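Local atomic coordinates of chorismate synthase (Aquifex aeolicus, PDB entry 1Q1L), a protein that is a chorismate synthase, which probably uses reduced FMN to eliminate phosphate from 5-enolpyruvylshikimate-3-phosphate and so yield chorismate. Residues Phe11-Glu16 with Leu22-Glu27; Leu82-Arg87 with Glu141-Val146; Ala150-Phe155 with Val370-Leu375. All blocks are in the same frame, centred on the assembly; numbering follows the deposited sequence.

Interaction 1: residues Phe11-Glu16 with Leu22-Glu27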
ATOM      1  N   PHE A  11       3.685   9.192   4.855  1.00 27.26           N
ATOM      2  CA  PHE A  11       4.510  10.368   4.742  1.00 27.89           C
ATOM      3  C   PHE A  11       5.484  10.220   3.599  1.00 27.51           C
ATOM      4  O   PHE A  11       5.804   9.112   3.178  1.00 27.15           O
ATOM      5  CB  PHE A  11       5.226  10.671   6.080  1.00 30.21           C
ATOM      6  CG  PHE A  11       6.470   9.852   6.338  1.00 29.96           C
ATOM      7  CD1 PHE A  11       7.697  10.244   5.820  1.00 32.82           C
ATOM      8  CD2 PHE A  11       6.418   8.717   7.142  1.00 32.70           C
ATOM      9  CE1 PHE A  11       8.863   9.521   6.100  1.00 34.56           C
ATOM     10  CE2 PHE A  11       7.574   7.984   7.429  1.00 33.24           C
ATOM     11  CZ  PHE A  11       8.799   8.388   6.908  1.00 33.27           C
ATOM     12  N   LEU A  12       5.902  11.354   3.055  1.00 26.31           N
ATOM     13  CA  LEU A  12       6.871  11.379   1.978  1.00 28.45           C
ATOM     14  C   LEU A  12       7.814  12.514   2.297  1.00 28.87           C
ATOM     15  O   LEU A  12       7.403  13.503   2.903  1.00 27.25           O
ATOM     16  CB  LEU A  12       6.201  11.648   0.631  1.00 28.70           C
ATOM     17  CG  LEU A  12       5.382  10.511   0.028  1.00 29.62           C
ATOM     18  CD1 LEU A  12       4.694  11.009  -1.242  1.00 29.41           C
ATOM     19  CD2 LEU A  12       6.299   9.316  -0.269  1.00 28.17           C
ATOM     20  N   THR A  13       9.080  12.356   1.925  1.00 31.02           N
ATOM     21  CA  THR A  13      10.070  13.405   2.137  1.00 32.89           C
ATOM     22  C   THR A  13      10.723  13.642   0.784  1.00 32.77           C
ATOM     23  O   THR A  13      10.662  12.780  -0.097  1.00 30.54           O
ATOM     24  CB  THR A  13      11.174  12.992   3.140  1.00 35.22           C
ATOM     25  OG1 THR A  13      11.976  11.953   2.568  1.00 34.21           O
ATOM     26  CG2 THR A  13      10.563  12.505   4.440  1.00 33.49           C
ATOM     27  N   ALA A  14      11.346  14.806   0.625  1.00 32.89           N
ATOM     28  CA  ALA A  14      12.006  15.156  -0.627  1.00 33.47           C
ATOM     29  C   ALA A  14      13.022  16.260  -0.386  1.00 33.97           C
ATOM     30  O   ALA A  14      12.994  16.921   0.652  1.00 34.63           O
ATOM     31  CB  ALA A  14      10.974  15.623  -1.652  1.00 31.72           C
ATOM     32  N   GLY A  15      13.910  16.457  -1.356  1.00 35.57           N
ATOM     33  CA  GLY A  15      14.918  17.494  -1.245  1.00 39.62           C
ATOM     34  C   GLY A  15      16.321  16.950  -1.402  1.00 42.64           C
ATOM     35  O   GLY A  15      16.599  15.826  -0.975  1.00 43.54           O
ATOM     36  N   GLU A  16      17.199  17.730  -2.030  1.00 44.23           N
ATOM     37  CA  GLU A  16      18.588  17.321  -2.208  1.00 47.05           C
ATOM     38  C   GLU A  16      19.408  18.046  -1.141  1.00 47.19           C
ATOM     39  O   GLU A  16      18.982  19.080  -0.626  1.00 47.16           O
ATOM     40  CB  GLU A  16      19.125  17.702  -3.593  1.00 49.63           C
ATOM     41  CG  GLU A  16      18.092  18.024  -4.668  1.00 54.33           C
ATOM     42  CD  GLU A  16      17.057  16.934  -4.885  1.00 55.25           C
ATOM     43  OE1 GLU A  16      17.416  15.738  -4.890  1.00 58.37           O
ATOM     44  OE2 GLU A  16      15.875  17.285  -5.074  1.00 55.76           O
ATOM     45  N   LEU A  22      14.472  20.819   2.332  1.00 35.75           N
ATOM     46  CA  LEU A  22      13.877  19.492   2.448  1.00 35.91           C
ATOM     47  C   LEU A  22      12.391  19.656   2.713  1.00 34.70           C
ATOM     48  O   LEU A  22      11.986  20.507   3.505  1.00 33.52           O
ATOM     49  CB  LEU A  22      14.518  18.722   3.602  1.00 34.95           C
ATOM     50  CG  LEU A  22      16.049  18.672   3.601  1.00 36.88           C
ATOM     51  CD1 LEU A  22      16.530  17.964   4.859  1.00 36.72           C
ATOM     52  CD2 LEU A  22      16.546  17.964   2.353  1.00 36.54           C
ATOM     53  N   THR A  23      11.578  18.847   2.042  1.00 33.53           N
ATOM     54  CA  THR A  23      10.136  18.921   2.225  1.00 31.74           C
ATOM     55  C   THR A  23       9.581  17.584   2.698  1.00 31.21           C
ATOM     56  O   THR A  23      10.044  16.525   2.284  1.00 30.71           O
ATOM     57  CB  THR A  23       9.426  19.314   0.911  1.00 33.57           C
ATOM     58  OG1 THR A  23      10.039  20.489   0.375  1.00 35.59           O
ATOM     59  CG2 THR A  23       7.948  19.615   1.163  1.00 32.88           C
ATOM     60  N   ALA A  24       8.582  17.642   3.570  1.00 31.21           N
ATOM     61  CA  ALA A  24       7.954  16.436   4.083  1.00 30.25           C
ATOM     62  C   ALA A  24       6.476  16.675   4.281  1.00 29.47           C
ATOM     63  O   ALA A  24       6.062  17.772   4.655  1.00 29.16           O
ATOM     64  CB  ALA A  24       8.583  16.029   5.412  1.00 29.35           C
ATOM     65  N   ILE A  25       5.688  15.644   4.002  1.00 27.84           N
ATOM     66  CA  ILE A  25       4.253  15.696   4.206  1.00 27.65           C
ATOM     67  C   ILE A  25       3.910  14.442   4.989  1.00 26.97           C
ATOM     68  O   ILE A  25       4.218  13.327   4.562  1.00 27.40           O
ATOM     69  CB  ILE A  25       3.453  15.700   2.876  1.00 27.40           C
ATOM     70  CG1 ILE A  25       3.745  16.986   2.090  1.00 26.84           C
ATOM     71  CG2 ILE A  25       1.962  15.611   3.182  1.00 25.87           C
ATOM     72  CD1 ILE A  25       3.006  17.107   0.760  1.00 23.56           C
ATOM     73  N   LEU A  26       3.289  14.644   6.145  1.00 28.59           N
ATOM     74  CA  LEU A  26       2.881  13.573   7.042  1.00 28.92           C
ATOM     75  C   LEU A  26       1.365  13.584   7.147  1.00 29.09           C
ATOM     76  O   LEU A  26       0.772  14.619   7.428  1.00 28.34           O
ATOM     77  CB  LEU A  26       3.471  13.798   8.441  1.00 26.63           C
ATOM     78  CG  LEU A  26       2.904  12.897   9.544  1.00 27.58           C
ATOM     79  CD1 LEU A  26       3.179  11.442   9.199  1.00 26.78           C
ATOM     80  CD2 LEU A  26       3.520  13.254  10.884  1.00 26.70           C
ATOM     81  N   GLU A  27       0.744  12.429   6.941  1.00 30.40           N
ATOM     82  CA  GLU A  27      -0.704  12.339   7.013  1.00 30.84           C
ATOM     83  C   GLU A  27      -1.158  11.240   7.965  1.00 29.90           C
ATOM     84  O   GLU A  27      -0.580  10.157   7.991  1.00 31.90           O
ATOM     85  CB  GLU A  27      -1.279  12.062   5.623  1.00 35.71           C
ATOM     86  CG  GLU A  27      -2.792  12.065   5.582  1.00 41.97           C
ATOM     87  CD  GLU A  27      -3.341  11.658   4.227  1.00 46.23           C
ATOM     88  OE1 GLU A  27      -3.355  10.447   3.931  1.00 48.68           O
ATOM     89  OE2 GLU A  27      -3.753  12.552   3.456  1.00 51.12           O
TER
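Leu-12 and Ile-25 face each other as an antiparallel hydrogen-bonded pair. Leu-12 N donates to Ile-25 O at 3.0 Å, and Ile-25 N returns a bond to Leu-12 O with an N-H...O angle of 162°. Ala-14 and Thr-23 repeat the pattern less evenly: Ala-14 N to Thr-23 O is short at 2.7 Å but bent to 135°, while Thr-23 N reaches Ala-14 O at 2.8 Å. CA-H...O contacts supplement these bonds, among them Phe-11 CA to Ile-25 O at 3.0 Å.

On the face carrying Phe-11, Thr-13, Ala-24 and Leu-26, the touching is apolar. Leu-26, its CG turned away from the backbone N (chi1 169°), brings CD1 to within 3.8 Å of Phe-11 CB, and Thr-13 CG2 lies beside Ala-24 CB while also meeting the Phe-11 ring at its edge, in plane. Beyond the last pair, a CB on Gly-15 would run into Leu-22 CA, and the backbone conformation there by itself calls for glycine; Leu-22 CD2 leans against the Gly-15 backbone.

Thr-13 OG1 is held by Glu-141 and Arg-136, the latter predicted to bind FMN; Arg-136 also donates to Gly-15 O. The Glu-16 carboxylate bonds to Gly-69 and Ser-78 of a neighbouring subunit, and the Phe-11 ring meets Trp-248 of another. The whole is a beta hairpin at one side of a four-stranded antiparallel sheet, its turn end beside Arg-136 and near Arg-47, which is predicted to bind NADP.

Interaction 2: residues Leu82-Arg87 with Glu141-Val146; sequences LFIRNR and ETAARV
Ile-84 reaches across from its strand with a single methyl, CD1, and lays it on the backbone of the helix opposite, at Ala-143 and Ala-144. The contact is van der Waals packing of one methyl on main chain. CD1 comes nearest to Ala-143 O, at 3.7 Å, and stands 4.2 Å from Ala-144 CA; its separation from Ala-143 CB is looser, at 4.5 Å. The position follows from the isoleucine torsions: CG1 lies beside the backbone N, opposite the carbonyl carbon (chi1 -61°), and the extended chi2 of 170° carries CD1 to the helix. Ala-143 turns its CB toward the strand, whereas Ala-144 contributes its CA; Ile-84 CA and Ala-144 CA are 7.5 Å apart.

Polar interactions stay within 141-146. Arg-145 NE donates to Glu-141 OE1 at 2.9 Å in an almost perfectly straight bond that forms part of a salt bridge. Glu-141 OE1 lies within 1° of the guanidinium plane and accepts on its syn lone pair, the carboxylate itself being turned out of that plane. NH1 of Arg-145 has a further partner in Ser-262, so the guanidinium is gripped from more than one direction. Backbone bonding is already helical here, with Val-146 N on Thr-142 O at 2.8 Å.

Strand 80-85 runs between strands 21-27 and 64-68, and the contact lies on the sheet face covered by helix 142-157. Helix 37-48 lies beside that helix on the same face, Ile-40 meeting Leu-82 and Arg-47, a predicted NADP-binding residue, meeting Ala-143. Helix 356-379 packs against Thr-142, Arg-145 and Val-146.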
ATOM      1  N   LEU A  82       5.921  20.190   6.002  1.00 32.97           N
ATOM      2  CA  LEU A  82       7.035  20.887   6.623  1.00 32.92           C
ATOM      3  C   LEU A  82       8.094  21.195   5.584  1.00 34.96           C
ATOM      4  O   LEU A  82       8.262  20.448   4.616  1.00 34.50           O
ATOM      5  CB  LEU A  82       7.666  20.005   7.707  1.00 32.58           C
ATOM      6  CG  LEU A  82       6.762  19.314   8.732  1.00 33.23           C
ATOM      7  CD1 LEU A  82       7.580  18.292   9.512  1.00 33.47           C
ATOM      8  CD2 LEU A  82       6.138  20.338   9.670  1.00 32.29           C
ATOM      9  N   PHE A  83       8.805  22.302   5.779  1.00 33.79           N
ATOM     10  CA  PHE A  83       9.888  22.659   4.878  1.00 35.81           C
ATOM     11  C   PHE A  83      11.092  23.040   5.729  1.00 36.28           C
ATOM     12  O   PHE A  83      10.964  23.795   6.685  1.00 36.38           O
ATOM     13  CB  PHE A  83       9.506  23.828   3.970  1.00 36.64           C
ATOM     14  CG  PHE A  83      10.537  24.126   2.914  1.00 36.87           C
ATOM     15  CD1 PHE A  83      10.856  23.169   1.951  1.00 35.10           C
ATOM     16  CD2 PHE A  83      11.220  25.342   2.905  1.00 37.61           C
ATOM     17  CE1 PHE A  83      11.840  23.414   0.995  1.00 35.07           C
ATOM     18  CE2 PHE A  83      12.209  25.598   1.952  1.00 36.98           C
ATOM     19  CZ  PHE A  83      12.520  24.632   0.996  1.00 36.51           C
ATOM     20  N   ILE A  84      12.254  22.492   5.392  1.00 38.26           N
ATOM     21  CA  ILE A  84      13.483  22.782   6.119  1.00 41.80           C
ATOM     22  C   ILE A  84      14.471  23.414   5.147  1.00 44.78           C
ATOM     23  O   ILE A  84      15.015  22.732   4.279  1.00 44.12           O
ATOM     24  CB  ILE A  84      14.135  21.499   6.687  1.00 39.54           C
ATOM     25  CG1 ILE A  84      13.187  20.807   7.666  1.00 38.72           C
ATOM     26  CG2 ILE A  84      15.445  21.851   7.385  1.00 38.33           C
ATOM     27  CD1 ILE A  84      13.653  19.423   8.083  1.00 34.70           C
ATOM     28  N   ARG A  85      14.701  24.714   5.287  1.00 49.55           N
ATOM     29  CA  ARG A  85      15.633  25.397   4.401  1.00 55.52           C
ATOM     30  C   ARG A  85      17.056  24.907   4.629  1.00 57.62           C
ATOM     31  O   ARG A  85      17.450  24.627   5.760  1.00 57.51           O
ATOM     32  CB  ARG A  85      15.567  26.911   4.615  1.00 57.34           C
ATOM     33  CG  ARG A  85      14.260  27.541   4.162  1.00 61.56           C
ATOM     34  CD  ARG A  85      14.347  29.061   4.138  1.00 65.48           C
ATOM     35  NE  ARG A  85      13.111  29.676   3.655  1.00 69.08           N
ATOM     36  CZ  ARG A  85      12.941  30.984   3.487  1.00 70.96           C
ATOM     37  NH1 ARG A  85      13.928  31.828   3.763  1.00 70.57           N
ATOM     38  NH2 ARG A  85      11.779  31.452   3.047  1.00 71.06           N
ATOM     39  N   ASN A  86      17.820  24.787   3.548  1.00 62.29           N
ATOM     40  CA  ASN A  86      19.204  24.344   3.652  1.00 67.44           C
ATOM     41  C   ASN A  86      20.109  25.523   4.000  1.00 71.22           C
ATOM     42  O   ASN A  86      21.228  25.338   4.480  1.00 72.44           O
ATOM     43  CB  ASN A  86      19.657  23.680   2.348  1.00 66.70           C
ATOM     44  CG  ASN A  86      19.087  22.279   2.180  1.00 67.46           C
ATOM     45  OD1 ASN A  86      19.187  21.442   3.080  1.00 65.69           O
ATOM     46  ND2 ASN A  86      18.492  22.014   1.022  1.00 67.06           N
ATOM     47  N   ARG A  87      19.605  26.733   3.763  1.00 75.02           N
ATOM     48  CA  ARG A  87      20.326  27.971   4.063  1.00 78.11           C
ATOM     49  C   ARG A  87      21.631  28.144   3.296  1.00 79.94           C
ATOM     50  O   ARG A  87      21.898  29.214   2.749  1.00 80.19           O
ATOM     51  CB  ARG A  87      20.586  28.060   5.566  1.00 78.67           C
ATOM     52  CG  ARG A  87      19.313  28.043   6.389  1.00 79.65           C
ATOM     53  CD  ARG A  87      19.588  28.211   7.870  1.00 80.50           C
ATOM     54  NE  ARG A  87      18.350  28.228   8.646  1.00 81.50           N
ATOM     55  CZ  ARG A  87      17.369  29.109   8.472  1.00 82.10           C
ATOM     56  NH1 ARG A  87      17.477  30.053   7.546  1.00 82.39           N
ATOM     57  NH2 ARG A  87      16.279  29.047   9.224  1.00 81.68           N
ATOM     58  N   GLU A 141      18.980  13.888   4.146  1.00 42.61           N
ATOM     59  CA  GLU A 141      17.586  13.458   4.120  1.00 42.21           C
ATOM     60  C   GLU A 141      17.074  13.033   5.491  1.00 40.55           C
ATOM     61  O   GLU A 141      15.879  13.152   5.764  1.00 39.33           O
ATOM     62  CB  GLU A 141      17.414  12.303   3.123  1.00 44.93           C
ATOM     63  CG  GLU A 141      15.967  11.968   2.736  1.00 47.72           C
ATOM     64  CD  GLU A 141      15.252  11.075   3.743  1.00 50.89           C
ATOM     65  OE1 GLU A 141      15.817  10.023   4.118  1.00 52.68           O
ATOM     66  OE2 GLU A 141      14.119  11.418   4.147  1.00 50.33           O
ATOM     67  N   THR A 142      17.966  12.547   6.357  1.00 36.92           N
ATOM     68  CA  THR A 142      17.539  12.114   7.683  1.00 35.12           C
ATOM     69  C   THR A 142      16.946  13.281   8.464  1.00 33.37           C
ATOM     70  O   THR A 142      16.160  13.077   9.387  1.00 33.59           O
ATOM     71  CB  THR A 142      18.700  11.473   8.513  1.00 34.83           C
ATOM     72  OG1 THR A 142      19.708  12.452   8.788  1.00 34.98           O
ATOM     73  CG2 THR A 142      19.322  10.310   7.756  1.00 32.77           C
ATOM     74  N   ALA A 143      17.309  14.505   8.094  1.00 31.27           N
ATOM     75  CA  ALA A 143      16.765  15.678   8.779  1.00 29.92           C
ATOM     76  C   ALA A 143      15.242  15.734   8.596  1.00 29.95           C
ATOM     77  O   ALA A 143      14.508  16.121   9.508  1.00 28.43           O
ATOM     78  CB  ALA A 143      17.403  16.946   8.234  1.00 32.34           C
ATOM     79  N   ALA A 144      14.768  15.350   7.415  1.00 28.51           N
ATOM     80  CA  ALA A 144      13.332  15.352   7.159  1.00 29.09           C
ATOM     81  C   ALA A 144      12.702  14.213   7.959  1.00 29.74           C
ATOM     82  O   ALA A 144      11.577  14.332   8.442  1.00 29.37           O
ATOM     83  CB  ALA A 144      13.058  15.163   5.664  1.00 28.21           C
ATOM     84  N   ARG A 145      13.436  13.110   8.098  1.00 29.21           N
ATOM     85  CA  ARG A 145      12.929  11.969   8.856  1.00 31.66           C
ATOM     86  C   ARG A 145      12.762  12.357  10.313  1.00 29.95           C
ATOM     87  O   ARG A 145      11.811  11.940  10.976  1.00 31.78           O
ATOM     88  CB  ARG A 145      13.886  10.784   8.783  1.00 31.51           C
ATOM     89  CG  ARG A 145      14.102  10.189   7.413  1.00 33.62           C
ATOM     90  CD  ARG A 145      14.685   8.793   7.586  1.00 35.00           C
ATOM     91  NE  ARG A 145      15.352   8.284   6.395  1.00 34.36           N
ATOM     92  CZ  ARG A 145      15.767   7.029   6.270  1.00 34.42           C
ATOM     93  NH1 ARG A 145      15.574   6.166   7.264  1.00 31.88           N
ATOM     94  NH2 ARG A 145      16.371   6.634   5.158  1.00 34.80           N
ATOM     95  N   VAL A 146      13.699  13.150  10.818  1.00 31.17           N
ATOM     96  CA  VAL A 146      13.643  13.587  12.209  1.00 27.54           C
ATOM     97  C   VAL A 146      12.463  14.533  12.437  1.00 28.33           C
ATOM     98  O   VAL A 146      11.838  14.510  13.496  1.00 30.51           O
ATOM     99  CB  VAL A 146      14.980  14.264  12.625  1.00 28.79           C
ATOM    100  CG1 VAL A 146      14.841  14.941  13.981  1.00 27.37           C
ATOM    101  CG2 VAL A 146      16.085  13.215  12.690  1.00 24.84           C
TER

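Interaction 3: residues Ala150-Phe155 with Val370-Leu375; sequences AVCKKF and VLADAL
Ala-372 inserts its methyl between Cys-152 and Phe-155, residues that lie one helical turn apart and face the partner helix together. The side-chain contacts are apolar. Ala-372 CB is 3.8 Å from Cys-152 CB, and the sulfur adds a slightly longer approach, Cys-152 SG to the same methyl at 4.1 Å. From the other flank, Phe-155 CD2 meets Ala-372 CB at 3.8 Å. A chi1 of 171° points the phenylalanine ring away from its own backbone N and carries it across toward the next turn of helix 356-379, where CE2 comes 4.3 Å from Leu-375 CD2. Both Ala-372 and Leu-375 approach this ring obliquely, and Phe-155 CE2 also lies 4.0 Å from the carbonyl Ala-372 O. Because a mere methyl occupies the point of nearest approach, the helix backbones can come close: Cys-152 CA and Ala-372 CA are 5.8 Å apart, and the short helical axes pass at 9.2 Å, crossing at 51°.

The hydrogen bonding is internal to each helix. Phe-155 N bonds to Val-151 O and Leu-375 N to Leu-371 O, the usual helical pattern that sets the spacing of the packed residues.

Charged groups take no part in the contact. Lys-153 forms salt bridges with Glu-364 and Glu-43, thereby linking helix 142-157 to helices 356-379 and 37-48, while the buried Asp-373 carboxylate is satisfied by backbone N-H groups of Arg-7, Tyr-8 and Leu-9. The aromatic side continues in a T-shaped stack of Phe-155 with Phe-159. The pair thus joins two long helices inside the chain: helix 37-48 borders helix 142-157 through Ile-40 and Glu-43, whereas helix 252-261 packs on Val-370 and Ala-374, on the far side of helix 356-379.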
ATOM      1  N   ALA A 150       9.557  13.899  14.926  1.00 26.19           N
ATOM      2  CA  ALA A 150       9.288  14.821  16.028  1.00 25.20           C
ATOM      3  C   ALA A 150       7.787  14.925  16.250  1.00 26.12           C
ATOM      4  O   ALA A 150       7.318  15.016  17.387  1.00 25.27           O
ATOM      5  CB  ALA A 150       9.875  16.210  15.719  1.00 27.81           C
ATOM      6  N   VAL A 151       7.023  14.912  15.161  1.00 26.07           N
ATOM      7  CA  VAL A 151       5.570  14.998  15.274  1.00 24.23           C
ATOM      8  C   VAL A 151       5.039  13.718  15.915  1.00 24.74           C
ATOM      9  O   VAL A 151       4.176  13.756  16.794  1.00 25.97           O
ATOM     10  CB  VAL A 151       4.910  15.192  13.874  1.00 23.35           C
ATOM     11  CG1 VAL A 151       3.398  15.286  14.010  1.00 21.85           C
ATOM     12  CG2 VAL A 151       5.453  16.459  13.224  1.00 23.41           C
ATOM     13  N   CYS A 152       5.566  12.582  15.480  1.00 25.03           N
ATOM     14  CA  CYS A 152       5.130  11.303  16.020  1.00 26.54           C
ATOM     15  C   CYS A 152       5.464  11.182  17.501  1.00 25.28           C
ATOM     16  O   CYS A 152       4.693  10.607  18.270  1.00 26.64           O
ATOM     17  CB  CYS A 152       5.759  10.167  15.221  1.00 26.79           C
ATOM     18  SG  CYS A 152       5.213  10.180  13.498  1.00 31.91           S
ATOM     19  N   LYS A 153       6.605  11.731  17.906  1.00 28.07           N
ATOM     20  CA  LYS A 153       6.983  11.697  19.318  1.00 28.73           C
ATOM     21  C   LYS A 153       5.975  12.502  20.130  1.00 29.58           C
ATOM     22  O   LYS A 153       5.541  12.071  21.195  1.00 30.34           O
ATOM     23  CB  LYS A 153       8.369  12.298  19.539  1.00 31.32           C
ATOM     24  CG  LYS A 153       9.538  11.423  19.134  1.00 33.39           C
ATOM     25  CD  LYS A 153      10.839  12.053  19.619  1.00 31.89           C
ATOM     26  CE  LYS A 153      12.048  11.214  19.256  1.00 36.52           C
ATOM     27  NZ  LYS A 153      13.308  11.849  19.737  1.00 37.89           N
ATOM     28  N   LYS A 154       5.613  13.685  19.641  1.00 30.28           N
ATOM     29  CA  LYS A 154       4.644  14.510  20.358  1.00 29.85           C
ATOM     30  C   LYS A 154       3.356  13.713  20.524  1.00 29.51           C
ATOM     31  O   LYS A 154       2.760  13.678  21.603  1.00 30.23           O
ATOM     32  CB  LYS A 154       4.363  15.807  19.596  1.00 30.69           C
ATOM     33  CG  LYS A 154       3.436  16.759  20.348  1.00 33.54           C
ATOM     34  CD  LYS A 154       3.982  17.055  21.751  1.00 34.47           C
ATOM     35  CE  LYS A 154       2.979  17.833  22.600  1.00 35.41           C
ATOM     36  NZ  LYS A 154       2.671  19.171  22.021  1.00 35.37           N
ATOM     37  N   PHE A 155       2.932  13.063  19.448  1.00 29.05           N
ATOM     38  CA  PHE A 155       1.723  12.245  19.483  1.00 29.67           C
ATOM     39  C   PHE A 155       1.822  11.155  20.562  1.00 28.31           C
ATOM     40  O   PHE A 155       0.910  10.979  21.371  1.00 28.14           O
ATOM     41  CB  PHE A 155       1.492  11.597  18.111  1.00 28.62           C
ATOM     42  CG  PHE A 155       0.394  10.570  18.106  1.00 29.86           C
ATOM     43  CD1 PHE A 155      -0.936  10.947  18.282  1.00 27.74           C
ATOM     44  CD2 PHE A 155       0.697   9.217  17.967  1.00 28.20           C
ATOM     45  CE1 PHE A 155      -1.949   9.987  18.323  1.00 31.10           C
ATOM     46  CE2 PHE A 155      -0.305   8.252  18.006  1.00 29.70           C
ATOM     47  CZ  PHE A 155      -1.633   8.636  18.186  1.00 27.03           C
ATOM     48  N   VAL A 370       7.345   4.300  13.711  1.00 23.75           N
ATOM     49  CA  VAL A 370       6.834   2.936  13.714  1.00 24.18           C
ATOM     50  C   VAL A 370       5.824   2.741  14.832  1.00 24.88           C
ATOM     51  O   VAL A 370       4.749   2.169  14.624  1.00 25.39           O
ATOM     52  CB  VAL A 370       7.988   1.908  13.882  1.00 24.19           C
ATOM     53  CG1 VAL A 370       7.431   0.488  13.987  1.00 28.10           C
ATOM     54  CG2 VAL A 370       8.922   1.992  12.691  1.00 23.72           C
ATOM     55  N   LEU A 371       6.157   3.233  16.021  1.00 24.91           N
ATOM     56  CA  LEU A 371       5.271   3.069  17.159  1.00 24.82           C
ATOM     57  C   LEU A 371       3.997   3.882  17.045  1.00 26.11           C
ATOM     58  O   LEU A 371       2.927   3.396  17.419  1.00 26.35           O
ATOM     59  CB  LEU A 371       6.003   3.401  18.459  1.00 26.22           C
ATOM     60  CG  LEU A 371       7.175   2.453  18.766  1.00 27.44           C
ATOM     61  CD1 LEU A 371       7.733   2.755  20.151  1.00 26.55           C
ATOM     62  CD2 LEU A 371       6.697   1.003  18.715  1.00 29.06           C
ATOM     63  N   ALA A 372       4.102   5.111  16.542  1.00 23.91           N
ATOM     64  CA  ALA A 372       2.922   5.957  16.381  1.00 26.25           C
ATOM     65  C   ALA A 372       2.006   5.277  15.373  1.00 26.25           C
ATOM     66  O   ALA A 372       0.787   5.222  15.554  1.00 28.75           O
ATOM     67  CB  ALA A 372       3.323   7.355  15.879  1.00 25.20           C
ATOM     68  N   ASP A 373       2.605   4.762  14.306  1.00 27.53           N
ATOM     69  CA  ASP A 373       1.860   4.062  13.268  1.00 25.91           C
ATOM     70  C   ASP A 373       1.138   2.841  13.856  1.00 26.48           C
ATOM     71  O   ASP A 373      -0.066   2.648  13.645  1.00 24.46           O
ATOM     72  CB  ASP A 373       2.818   3.610  12.165  1.00 28.69           C
ATOM     73  CG  ASP A 373       2.103   2.917  11.022  1.00 34.12           C
ATOM     74  OD1 ASP A 373       1.224   3.558  10.410  1.00 32.89           O
ATOM     75  OD2 ASP A 373       2.414   1.739  10.738  1.00 33.22           O
ATOM     76  N   ALA A 374       1.880   2.027  14.598  1.00 24.16           N
ATOM     77  CA  ALA A 374       1.329   0.819  15.211  1.00 24.48           C
ATOM     78  C   ALA A 374       0.270   1.127  16.266  1.00 25.48           C
ATOM     79  O   ALA A 374      -0.649   0.343  16.469  1.00 24.09           O
ATOM     80  CB  ALA A 374       2.451  -0.004  15.837  1.00 25.55           C
ATOM     81  N   LEU A 375       0.407   2.259  16.950  1.00 24.21           N
ATOM     82  CA  LEU A 375      -0.565   2.614  17.966  1.00 25.09           C
ATOM     83  C   LEU A 375      -1.863   3.044  17.281  1.00 27.68           C
ATOM     84  O   LEU A 375      -2.948   2.637  17.686  1.00 28.76           O
ATOM     85  CB  LEU A 375      -0.027   3.734  18.856  1.00 24.01           C
ATOM     86  CG  LEU A 375      -0.898   4.063  20.075  1.00 26.23           C
ATOM     87  CD1 LEU A 375      -1.135   2.809  20.900  1.00 25.58           C
ATOM     88  CD2 LEU A 375      -0.221   5.139  20.913  1.00 25.05           C
TER

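All three contacts are buried, yet their chemistry follows the elements they join. Interaction 1, nearer the periphery of the chain and beside other subunits, is held mainly by backbone hydrogen bonds between strands. Interaction 2 joins the same sheet to helix 142-157 through one methyl, strand 80-85 being the neighbour of strand 21-27. Interaction 3, about 10 Å from the chain centre and touched by no other subunit, uses the later turns of that helix for apolar helix-helix packing. Leu-26 CD2 of interaction 1 also meets Val-151 CG1 of interaction 3, at 3.7 Å. The sheet packs on helix 142-157, which lies beside helix 356-379 in the helical layer of the beta-alpha-beta sandwich, with predicted cofactor residues near interactions 1 and 2.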